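Local atomic coordinates of DUF5624 domain-containing protein (Legionella pneumophila subsp. pneumophila, PDB entry 4JX2), a protein that is of unknown function but is probably secreted, carries a DUF5624 domain and combines many helices with a small mixed beta sheet. Residues N210-G215 / I221-V226; Q95-Q100 / S247-D252; R295-P300 / N331-A336. All coordinates share one frame; numbering follows the deposited sequence.

Contact 1: residues N210-G215 / I221-V226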
loop_
_atom_site.group_PDB
_atom_site.type_symbol
_atom_site.label_atom_id
_atom_site.label_comp_id
_atom_site.label_asym_id
_atom_site.label_seq_id
_atom_site.Cartn_x
_atom_site.Cartn_y
_atom_site.Cartn_z
ATOM N N ASN A 210 17.179 -9.339 -29.152
ATOM C CA ASN A 210 17.715 -8.963 -30.454
ATOM C C ASN A 210 16.928 -9.566 -31.634
ATOM O O ASN A 210 16.660 -8.843 -32.593
ATOM C CB ASN A 210 19.185 -9.366 -30.513
ATOM C CG ASN A 210 19.918 -8.976 -31.765
ATOM O OD1 ASN A 210 20.363 -7.842 -31.933
ATOM N ND2 ASN A 210 20.111 -9.932 -32.646
ATOM N N ASP A 211 16.564 -10.872 -31.567
ATOM C CA ASP A 211 15.927 -11.590 -32.685
ATOM C C ASP A 211 14.433 -11.361 -32.820
ATOM O O ASP A 211 13.893 -11.538 -33.922
ATOM C CB ASP A 211 16.173 -13.107 -32.589
ATOM C CG ASP A 211 17.625 -13.530 -32.575
ATOM O OD1 ASP A 211 18.472 -12.769 -33.088
ATOM O OD2 ASP A 211 17.909 -14.646 -32.101
ATOM N N PHE A 212 13.759 -11.001 -31.724
ATOM C CA PHE A 212 12.302 -10.882 -31.738
ATOM C C PHE A 212 11.756 -9.532 -31.190
ATOM O O PHE A 212 11.104 -8.799 -31.937
ATOM C CB PHE A 212 11.698 -12.068 -30.960
ATOM C CG PHE A 212 10.210 -11.993 -30.742
ATOM C CD1 PHE A 212 9.326 -12.103 -31.813
ATOM C CD2 PHE A 212 9.687 -11.826 -29.467
ATOM C CE1 PHE A 212 7.948 -12.046 -31.607
ATOM C CE2 PHE A 212 8.302 -11.750 -29.270
ATOM C CZ PHE A 212 7.447 -11.915 -30.338
ATOM N N LEU A 213 11.997 -9.216 -29.910
ATOM C CA LEU A 213 11.455 -8.004 -29.298
ATOM C C LEU A 213 11.835 -6.727 -30.060
ATOM O O LEU A 213 10.981 -5.869 -30.250
ATOM C CB LEU A 213 11.866 -7.899 -27.816
ATOM C CG LEU A 213 11.373 -9.018 -26.898
ATOM C CD1 LEU A 213 11.950 -8.878 -25.512
ATOM C CD2 LEU A 213 9.853 -9.099 -26.867
ATOM N N ASN A 214 13.080 -6.630 -30.542
ATOM C CA ASN A 214 13.592 -5.454 -31.271
ATOM C C ASN A 214 13.277 -5.475 -32.765
ATOM O O ASN A 214 13.471 -4.464 -33.450
ATOM C CB ASN A 214 15.108 -5.337 -31.082
ATOM C CG ASN A 214 15.505 -4.947 -29.689
ATOM O OD1 ASN A 214 16.655 -5.139 -29.284
ATOM N ND2 ASN A 214 14.568 -4.380 -28.926
ATOM N N GLY A 215 12.809 -6.617 -33.245
ATOM C CA GLY A 215 12.512 -6.807 -34.652
ATOM C C GLY A 215 13.645 -7.549 -35.328
ATOM O O GLY A 215 14.718 -7.773 -34.736
ATOM N N ILE A 221 9.021 -4.223 -37.814
ATOM C CA ILE A 221 8.353 -3.542 -36.705
ATOM C C ILE A 221 8.643 -4.370 -35.446
ATOM O O ILE A 221 8.266 -5.545 -35.392
ATOM C CB ILE A 221 6.831 -3.321 -36.921
ATOM C CG1 ILE A 221 6.544 -2.514 -38.202
ATOM C CG2 ILE A 221 6.205 -2.640 -35.686
ATOM C CD1 ILE A 221 5.198 -2.874 -38.874
ATOM N N PRO A 222 9.332 -3.810 -34.432
ATOM C CA PRO A 222 9.598 -4.602 -33.212
ATOM C C PRO A 222 8.326 -5.163 -32.578
ATOM O O PRO A 222 7.276 -4.517 -32.656
ATOM C CB PRO A 222 10.231 -3.578 -32.260
ATOM C CG PRO A 222 10.780 -2.526 -33.139
ATOM C CD PRO A 222 9.875 -2.440 -34.327
ATOM N N TYR A 223 8.419 -6.329 -31.893
ATOM C CA TYR A 223 7.274 -6.853 -31.141
ATOM C C TYR A 223 6.975 -5.913 -29.966
ATOM O O TYR A 223 5.832 -5.855 -29.508
ATOM C CB TYR A 223 7.468 -8.296 -30.652
ATOM C CG TYR A 223 6.130 -8.931 -30.361
ATOM C CD1 TYR A 223 5.341 -9.440 -31.390
ATOM C CD2 TYR A 223 5.606 -8.942 -29.068
ATOM C CE1 TYR A 223 4.072 -9.963 -31.140
ATOM C CE2 TYR A 223 4.334 -9.457 -28.805
ATOM C CZ TYR A 223 3.572 -9.963 -29.846
ATOM O OH TYR A 223 2.328 -10.486 -29.604
ATOM N N ASN A 224 8.003 -5.147 -29.514
ATOM C CA ASN A 224 7.897 -4.103 -28.501
ATOM C C ASN A 224 6.752 -3.133 -28.867
ATOM O O ASN A 224 5.972 -2.772 -27.993
ATOM C CB ASN A 224 9.217 -3.341 -28.413
ATOM C CG ASN A 224 10.388 -3.996 -27.705
ATOM O OD1 ASN A 224 10.266 -4.780 -26.771
ATOM N ND2 ASN A 224 11.579 -3.575 -28.063
ATOM N N ASN A 225 6.627 -2.750 -30.177
ATOM C CA ASN A 225 5.565 -1.866 -30.676
ATOM C C ASN A 225 4.181 -2.550 -30.593
ATOM O O ASN A 225 3.189 -1.888 -30.262
ATOM C CB ASN A 225 5.850 -1.441 -32.098
ATOM C CG ASN A 225 7.003 -0.472 -32.277
ATOM O OD1 ASN A 225 8.088 -0.600 -31.679
ATOM N ND2 ASN A 225 6.809 0.474 -33.186
ATOM N N VAL A 226 4.121 -3.867 -30.855
ATOM C CA VAL A 226 2.883 -4.637 -30.760
ATOM C C VAL A 226 2.440 -4.629 -29.290
ATOM O O VAL A 226 1.255 -4.445 -29.019
ATOM C CB VAL A 226 3.020 -6.072 -31.347
ATOM C CG1 VAL A 226 1.844 -6.963 -30.974
ATOM C CG2 VAL A 226 3.173 -6.024 -32.849
#
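Phe212 and Tyr223 carry the apolar side of this helix-to-helix turn. Their rings lie side by side and point the same way, planes 24° apart and slid so far that they barely overlap, with 4.7 Å between centroids. CZ of Phe212 sits over one face of the tyrosine ring near its rim, and the Tyr223 CB returns a CH-pi contact, 3.9 Å from the centroid of the Phe212 ring. In both residues CG lies anti to the residue's own backbone N. Val226 CG1 covers the other face of the Tyr223 ring, while the Tyr223 hydroxyl is bonded to the carbonyl of Ile116.

The polar side is centred on the Leu213 carbonyl. The backbone N of Asn224 gives it a hydrogen bond of 3.2 Å (N to O), nearly straight at 165° and lying in the carbonyl plane on a lone pair. Pro222 packs here too, its CB and CG lying against the carbonyls of Leu213 and Asn214. The side-chain oxygen of Asn214 is taken by Asn342 of the second subunit.

Gly215, the first residue to leave helical angles, has positive phi (100°), and its CA lies near that of Pro222. The Leu213 carbonyl, near the end of helix 205-213, thus meets the first turn of helix 223-247 in a helix-loop-helix connection within the DUF5624 region, packed against helices 119-131 and 175-197.

Contact 2: residues Q95-Q100 / S247-D252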
loop_
_atom_site.group_PDB
_atom_site.type_symbol
_atom_site.label_atom_id
_atom_site.label_comp_id
_atom_site.label_asym_id
_atom_site.label_seq_id
_atom_site.Cartn_x
_atom_site.Cartn_y
_atom_site.Cartn_z
ATOM N N GLN A 95 -28.587 2.419 -3.173
ATOM C CA GLN A 95 -28.984 1.819 -4.455
ATOM C C GLN A 95 -27.834 1.822 -5.463
ATOM O O GLN A 95 -27.115 2.825 -5.598
ATOM C CB GLN A 95 -30.206 2.539 -5.062
ATOM C CG GLN A 95 -31.475 2.552 -4.189
ATOM C CD GLN A 95 -31.972 1.180 -3.769
ATOM O OE1 GLN A 95 -32.061 0.871 -2.570
ATOM N NE2 GLN A 95 -32.330 0.339 -4.740
ATOM N N LEU A 96 -27.677 0.690 -6.178
ATOM C CA LEU A 96 -26.663 0.499 -7.218
ATOM C C LEU A 96 -26.988 1.354 -8.454
ATOM O O LEU A 96 -28.081 1.243 -9.024
ATOM C CB LEU A 96 -26.581 -0.985 -7.595
ATOM C CG LEU A 96 -25.523 -1.414 -8.600
ATOM C CD1 LEU A 96 -24.087 -1.245 -8.054
ATOM C CD2 LEU A 96 -25.730 -2.841 -8.970
ATOM N N LYS A 97 -26.043 2.222 -8.840
ATOM C CA LYS A 97 -26.222 3.103 -9.990
ATOM C C LYS A 97 -25.418 2.602 -11.181
ATOM O O LYS A 97 -25.852 2.771 -12.328
ATOM C CB LYS A 97 -25.845 4.562 -9.647
ATOM C CG LYS A 97 -26.729 5.226 -8.570
ATOM C CD LYS A 97 -28.254 5.207 -8.870
ATOM C CE LYS A 97 -28.700 5.993 -10.094
ATOM N NZ LYS A 97 -30.052 5.577 -10.560
ATOM N N LEU A 98 -24.268 1.950 -10.904
ATOM C CA LEU A 98 -23.349 1.420 -11.920
ATOM C C LEU A 98 -22.539 0.247 -11.359
ATOM O O LEU A 98 -22.118 0.281 -10.204
ATOM C CB LEU A 98 -22.397 2.553 -12.381
ATOM C CG LEU A 98 -21.445 2.284 -13.546
ATOM C CD1 LEU A 98 -21.314 3.502 -14.423
ATOM C CD2 LEU A 98 -20.053 1.834 -13.051
ATOM N N LYS A 99 -22.312 -0.773 -12.202
ATOM C CA LYS A 99 -21.489 -1.956 -11.941
ATOM C C LYS A 99 -20.775 -2.264 -13.251
ATOM O O LYS A 99 -21.422 -2.645 -14.221
ATOM C CB LYS A 99 -22.318 -3.141 -11.409
ATOM C CG LYS A 99 -21.511 -4.421 -11.184
ATOM C CD LYS A 99 -22.259 -5.400 -10.277
ATOM C CE LYS A 99 -22.678 -6.666 -10.978
ATOM N NZ LYS A 99 -23.292 -7.645 -10.036
ATOM N N GLN A 100 -19.451 -2.039 -13.295
ATOM C CA GLN A 100 -18.660 -2.252 -14.507
ATOM C C GLN A 100 -17.295 -2.883 -14.207
ATOM O O GLN A 100 -16.585 -2.403 -13.340
ATOM C CB GLN A 100 -18.473 -0.897 -15.230
ATOM C CG GLN A 100 -17.646 -0.928 -16.518
ATOM C CD GLN A 100 -18.371 -1.421 -17.739
ATOM O OE1 GLN A 100 -19.600 -1.469 -17.790
ATOM N NE2 GLN A 100 -17.620 -1.741 -18.779
ATOM N N SER A 247 -21.211 8.534 -17.905
ATOM C CA SER A 247 -21.714 9.750 -18.518
ATOM C C SER A 247 -23.221 9.868 -18.374
ATOM O O SER A 247 -23.724 10.971 -18.169
ATOM C CB SER A 247 -21.346 9.775 -19.992
ATOM O OG SER A 247 -20.000 10.197 -20.100
ATOM N N GLN A 248 -23.936 8.738 -18.440
ATOM C CA GLN A 248 -25.393 8.684 -18.314
ATOM C C GLN A 248 -25.884 8.908 -16.850
ATOM O O GLN A 248 -27.088 9.020 -16.627
ATOM C CB GLN A 248 -25.906 7.343 -18.865
ATOM C CG GLN A 248 -25.902 7.285 -20.391
ATOM C CD GLN A 248 -26.053 5.885 -20.927
ATOM O OE1 GLN A 248 -25.294 4.975 -20.588
ATOM N NE2 GLN A 248 -27.009 5.688 -21.824
ATOM N N LEU A 249 -24.965 8.984 -15.872
ATOM C CA LEU A 249 -25.271 9.174 -14.454
ATOM C C LEU A 249 -25.114 10.608 -14.014
ATOM O O LEU A 249 -24.246 11.317 -14.511
ATOM C CB LEU A 249 -24.348 8.313 -13.562
ATOM C CG LEU A 249 -24.366 6.810 -13.740
ATOM C CD1 LEU A 249 -23.309 6.185 -12.908
ATOM C CD2 LEU A 249 -25.690 6.229 -13.352
ATOM N N LYS A 250 -25.890 11.003 -13.009
ATOM C CA LYS A 250 -25.786 12.328 -12.417
ATOM C C LYS A 250 -24.861 12.228 -11.202
ATOM O O LYS A 250 -25.334 11.867 -10.119
ATOM C CB LYS A 250 -27.188 12.864 -12.042
ATOM N N ILE A 251 -23.543 12.469 -11.384
ATOM C CA ILE A 251 -22.613 12.388 -10.253
ATOM C C ILE A 251 -22.223 13.789 -9.782
ATOM O O ILE A 251 -21.797 14.630 -10.581
ATOM C CB ILE A 251 -21.360 11.503 -10.535
ATOM C CG1 ILE A 251 -21.809 10.035 -10.773
ATOM C CG2 ILE A 251 -20.322 11.601 -9.365
ATOM C CD1 ILE A 251 -20.848 9.168 -11.348
ATOM N N ASP A 252 -22.369 14.025 -8.472
ATOM C CA ASP A 252 -21.972 15.271 -7.822
ATOM C C ASP A 252 -20.533 15.080 -7.372
ATOM O O ASP A 252 -20.277 14.720 -6.213
ATOM C CB ASP A 252 -22.923 15.614 -6.658
ATOM C CG ASP A 252 -22.675 16.960 -6.000
ATOM O OD1 ASP A 252 -22.156 17.882 -6.688
ATOM O OD2 ASP A 252 -23.046 17.113 -4.814
#
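Leu249 reaches across to the edge strand with its two methyl groups, and each finds a different neighbour. CD1 meets Leu98, 3.7 Å from the CD1 of that residue and 3.8 Å from its CB, so this branch lies along the inner part of the Leu98 side chain as well as against its end. CD2 turns instead to Lys97, standing 3.6 Å from the backbone O of Lys97 and 4.1 Å from its CB. The two leucine side chains cross at about a right angle. Leu249 is placed by a first torsion that sets CG anti to its carbonyl carbon (chi1 -60°), whereas Leu98 extends anti to its own backbone N.

That one leucine touches two successive strand residues is consistent with the backbone geometry. In a regular strand, neighbours point to opposite faces, but Lys97 and Leu98 both face Ile89 of strand 86-90 in a classic beta bulge, and both direct their CB atoms toward the loop. The bulge is held by backbone hydrogen bonds to Ile89. The Leu98 side chain also packs on Leu87 and on Lys245 of helix 223-247.

Farther out, the loop carrying Leu249 follows that helix and leads into strand 257-262. Beyond the leucine it is held in part by Gln78, which is hydrogen-bonded to the carbonyl of Lys250 and to the amide of Asp252. The Leu249 methyls thus meet a leucine side chain and one backbone carbonyl by van der Waals contact, a modest patch beside the exposed Lys97 whose directional bonding is supplied by the surrounding sheet and loop.

Contact 3: residues R295-P300 / N331-A336. With SO4 (sulfate ion), chain P.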
loop_
_atom_site.group_PDB
_atom_site.type_symbol
_atom_site.label_atom_id
_atom_site.label_comp_id
_atom_site.label_asym_id
_atom_site.label_seq_id
_atom_site.Cartn_x
_atom_site.Cartn_y
_atom_site.Cartn_z
ATOM N N ARG A 295 -10.074 13.127 -1.534
ATOM C CA ARG A 295 -11.339 12.403 -1.387
ATOM C C ARG A 295 -11.233 10.991 -2.006
ATOM O O ARG A 295 -12.206 10.222 -1.962
ATOM C CB ARG A 295 -12.479 13.214 -2.014
ATOM C CG ARG A 295 -12.726 14.525 -1.270
ATOM C CD ARG A 295 -13.975 15.235 -1.722
ATOM N NE ARG A 295 -15.179 14.460 -1.419
ATOM C CZ ARG A 295 -15.857 14.540 -0.281
ATOM N NH1 ARG A 295 -15.462 15.367 0.680
ATOM N NH2 ARG A 295 -16.939 13.798 -0.093
ATOM N N ILE A 296 -10.026 10.651 -2.539
ATOM C CA ILE A 296 -9.656 9.381 -3.165
ATOM C C ILE A 296 -8.739 8.616 -2.224
ATOM O O ILE A 296 -7.607 9.045 -1.995
ATOM C CB ILE A 296 -8.987 9.612 -4.553
ATOM C CG1 ILE A 296 -9.896 10.428 -5.502
ATOM C CG2 ILE A 296 -8.571 8.281 -5.181
ATOM C CD1 ILE A 296 -9.180 11.185 -6.562
ATOM N N TYR A 297 -9.213 7.479 -1.680
ATOM C CA TYR A 297 -8.410 6.690 -0.740
ATOM C C TYR A 297 -8.146 5.307 -1.289
ATOM O O TYR A 297 -9.073 4.648 -1.758
ATOM C CB TYR A 297 -9.095 6.605 0.650
ATOM C CG TYR A 297 -9.205 7.946 1.353
ATOM C CD1 TYR A 297 -8.090 8.544 1.938
ATOM C CD2 TYR A 297 -10.414 8.633 1.406
ATOM C CE1 TYR A 297 -8.176 9.789 2.556
ATOM C CE2 TYR A 297 -10.511 9.882 2.016
ATOM C CZ TYR A 297 -9.394 10.447 2.604
ATOM O OH TYR A 297 -9.484 11.686 3.188
ATOM N N ILE A 298 -6.866 4.886 -1.267
ATOM C CA ILE A 298 -6.471 3.543 -1.667
ATOM C C ILE A 298 -6.458 2.756 -0.376
ATOM O O ILE A 298 -5.618 3.022 0.483
ATOM C CB ILE A 298 -5.145 3.477 -2.465
ATOM C CG1 ILE A 298 -5.236 4.360 -3.744
ATOM C CG2 ILE A 298 -4.806 1.999 -2.811
ATOM C CD1 ILE A 298 -4.018 4.545 -4.435
ATOM N N THR A 299 -7.439 1.854 -0.203
ATOM C CA THR A 299 -7.628 1.079 1.015
ATOM C C THR A 299 -7.445 -0.424 0.715
ATOM O O THR A 299 -8.440 -1.161 0.655
ATOM C CB THR A 299 -9.013 1.402 1.614
ATOM O OG1 THR A 299 -10.012 1.070 0.654
ATOM C CG2 THR A 299 -9.148 2.869 2.035
ATOM N N PRO A 300 -6.181 -0.919 0.578
ATOM C CA PRO A 300 -5.991 -2.330 0.196
ATOM C C PRO A 300 -6.516 -3.369 1.201
ATOM O O PRO A 300 -6.789 -4.512 0.812
ATOM C CB PRO A 300 -4.476 -2.440 0.023
ATOM C CG PRO A 300 -4.047 -1.051 -0.331
ATOM C CD PRO A 300 -4.885 -0.217 0.601
ATOM N N ASN A 331 -11.933 11.841 8.335
ATOM C CA ASN A 331 -12.056 12.448 9.657
ATOM C C ASN A 331 -10.695 12.671 10.302
ATOM O O ASN A 331 -10.506 13.710 10.928
ATOM C CB ASN A 331 -12.967 11.632 10.566
ATOM C CG ASN A 331 -14.358 12.213 10.662
ATOM O OD1 ASN A 331 -15.323 11.726 10.066
ATOM N ND2 ASN A 331 -14.478 13.306 11.389
ATOM N N ARG A 332 -9.741 11.738 10.101
ATOM C CA ARG A 332 -8.365 11.867 10.595
ATOM C C ARG A 332 -7.636 13.102 9.943
ATOM O O ARG A 332 -6.883 13.774 10.656
ATOM C CB ARG A 332 -7.576 10.571 10.390
ATOM C CG ARG A 332 -7.862 9.550 11.466
ATOM C CD ARG A 332 -7.524 8.157 10.999
ATOM N NE ARG A 332 -6.095 7.857 11.115
ATOM C CZ ARG A 332 -5.561 7.091 12.066
ATOM N NH1 ARG A 332 -6.333 6.534 12.992
ATOM N NH2 ARG A 332 -4.256 6.864 12.088
ATOM N N ARG A 333 -7.921 13.451 8.638
ATOM C CA ARG A 333 -7.330 14.659 8.020
ATOM C C ARG A 333 -7.844 15.883 8.713
ATOM O O ARG A 333 -7.086 16.810 8.976
ATOM C CB ARG A 333 -7.644 14.800 6.520
ATOM C CG ARG A 333 -7.061 13.768 5.582
ATOM C CD ARG A 333 -7.276 14.266 4.159
ATOM N NE ARG A 333 -7.062 13.247 3.125
ATOM C CZ ARG A 333 -5.878 12.959 2.596
ATOM N NH1 ARG A 333 -4.780 13.567 3.037
ATOM N NH2 ARG A 333 -5.776 12.044 1.639
ATOM N N ILE A 334 -9.156 15.898 8.978
ATOM C CA ILE A 334 -9.850 17.009 9.617
ATOM C C ILE A 334 -9.364 17.168 11.061
ATOM O O ILE A 334 -9.049 18.295 11.461
ATOM C CB ILE A 334 -11.388 16.837 9.520
ATOM C CG1 ILE A 334 -11.819 16.818 8.037
ATOM C CG2 ILE A 334 -12.139 17.940 10.301
ATOM C CD1 ILE A 334 -13.267 16.305 7.758
ATOM N N ILE A 335 -9.252 16.051 11.822
ATOM C CA ILE A 335 -8.786 16.090 13.209
ATOM C C ILE A 335 -7.366 16.642 13.247
ATOM O O ILE A 335 -7.121 17.577 13.995
ATOM C CB ILE A 335 -8.916 14.736 13.966
ATOM C CG1 ILE A 335 -10.412 14.372 14.184
ATOM C CG2 ILE A 335 -8.180 14.783 15.327
ATOM C CD1 ILE A 335 -10.693 12.804 14.300
ATOM N N ALA A 336 -6.459 16.124 12.417
ATOM C CA ALA A 336 -5.074 16.597 12.395
ATOM C C ALA A 336 -4.970 18.105 12.104
ATOM O O ALA A 336 -4.281 18.827 12.832
ATOM C CB ALA A 336 -4.283 15.824 11.364
HETATM S S SO4 P . -3.017 3.933 13.526
HETATM O O1 SO4 P . -2.005 3.409 14.411
HETATM O O2 SO4 P . -4.025 4.674 14.296
HETATM O O3 SO4 P . -2.378 4.837 12.572
HETATM O O4 SO4 P . -3.652 2.802 12.835
#
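Strand 296-298 presents Tyr297 toward helix 315-339, and a turn of that helix returns Arg333, so two backbones that do not touch are joined through side chains approaching from opposite directions. Arg333 NE donates a hydrogen bond of 2.9 Å to Tyr297 OH, bent to 149°, with the hydroxyl at the guanidinium edge and 17° out of its plane. The arginine chain is extended from CG to NE, which carries the flat group past the hydroxyl until NH2 comes 3.4 Å from Tyr297 CE1. Ring and guanidinium planes differ by 27°. A second partner of the hydroxyl is ND1 of His330, about one helical turn back from Arg333, so two residues of one helix meet the hydroxyl; Arg333 NE also makes a weak bond to the Asp294 carbonyl.

Arg332, the preceding residue, points elsewhere. A bend at chi3 helps turn its guanidinium to a sulfate ion, probably from the crystallisation liquor: NH1 and NH2 both bond to sulfate O2, at 3.2 and 3.1 Å, and O2 lies in plane at the edge. A weak bond joins NH2 to O3. Leu384 N and Asn267 ND2 of the second subunit also bond the sulfate, placing the ion at the subunit interface.

Around the tyrosine, Trp326 of the same helix meets its ring edge-to-face. Helix 315-339 thereby packs on strand 296-298, an outermost strand of the sheet, which pairs with parallel strand 257-262, while Ala378 of the second subunit packs on Arg333.

How the contacts relate
From the N terminus, after two helices and two strands, the chain reaches strand 96-101, an outermost strand of the mixed sheet, and then runs through a largely helical excursion before contact 2 brings residues 247-252 back beside it. Contact 1 closes a much shorter loop within that excursion, at the turn between helices 205-213 and 223-247. Contact 3 follows in series, closing a third loop from strand 296-298, the other outermost strand, to helix 315-339. Contacts 2 and 3 therefore both reach the same sheet, their centres about 23 Å apart. Contact 1 lies across the chain's centre from both, yet it shares with contact 3 an involvement with the second subunit.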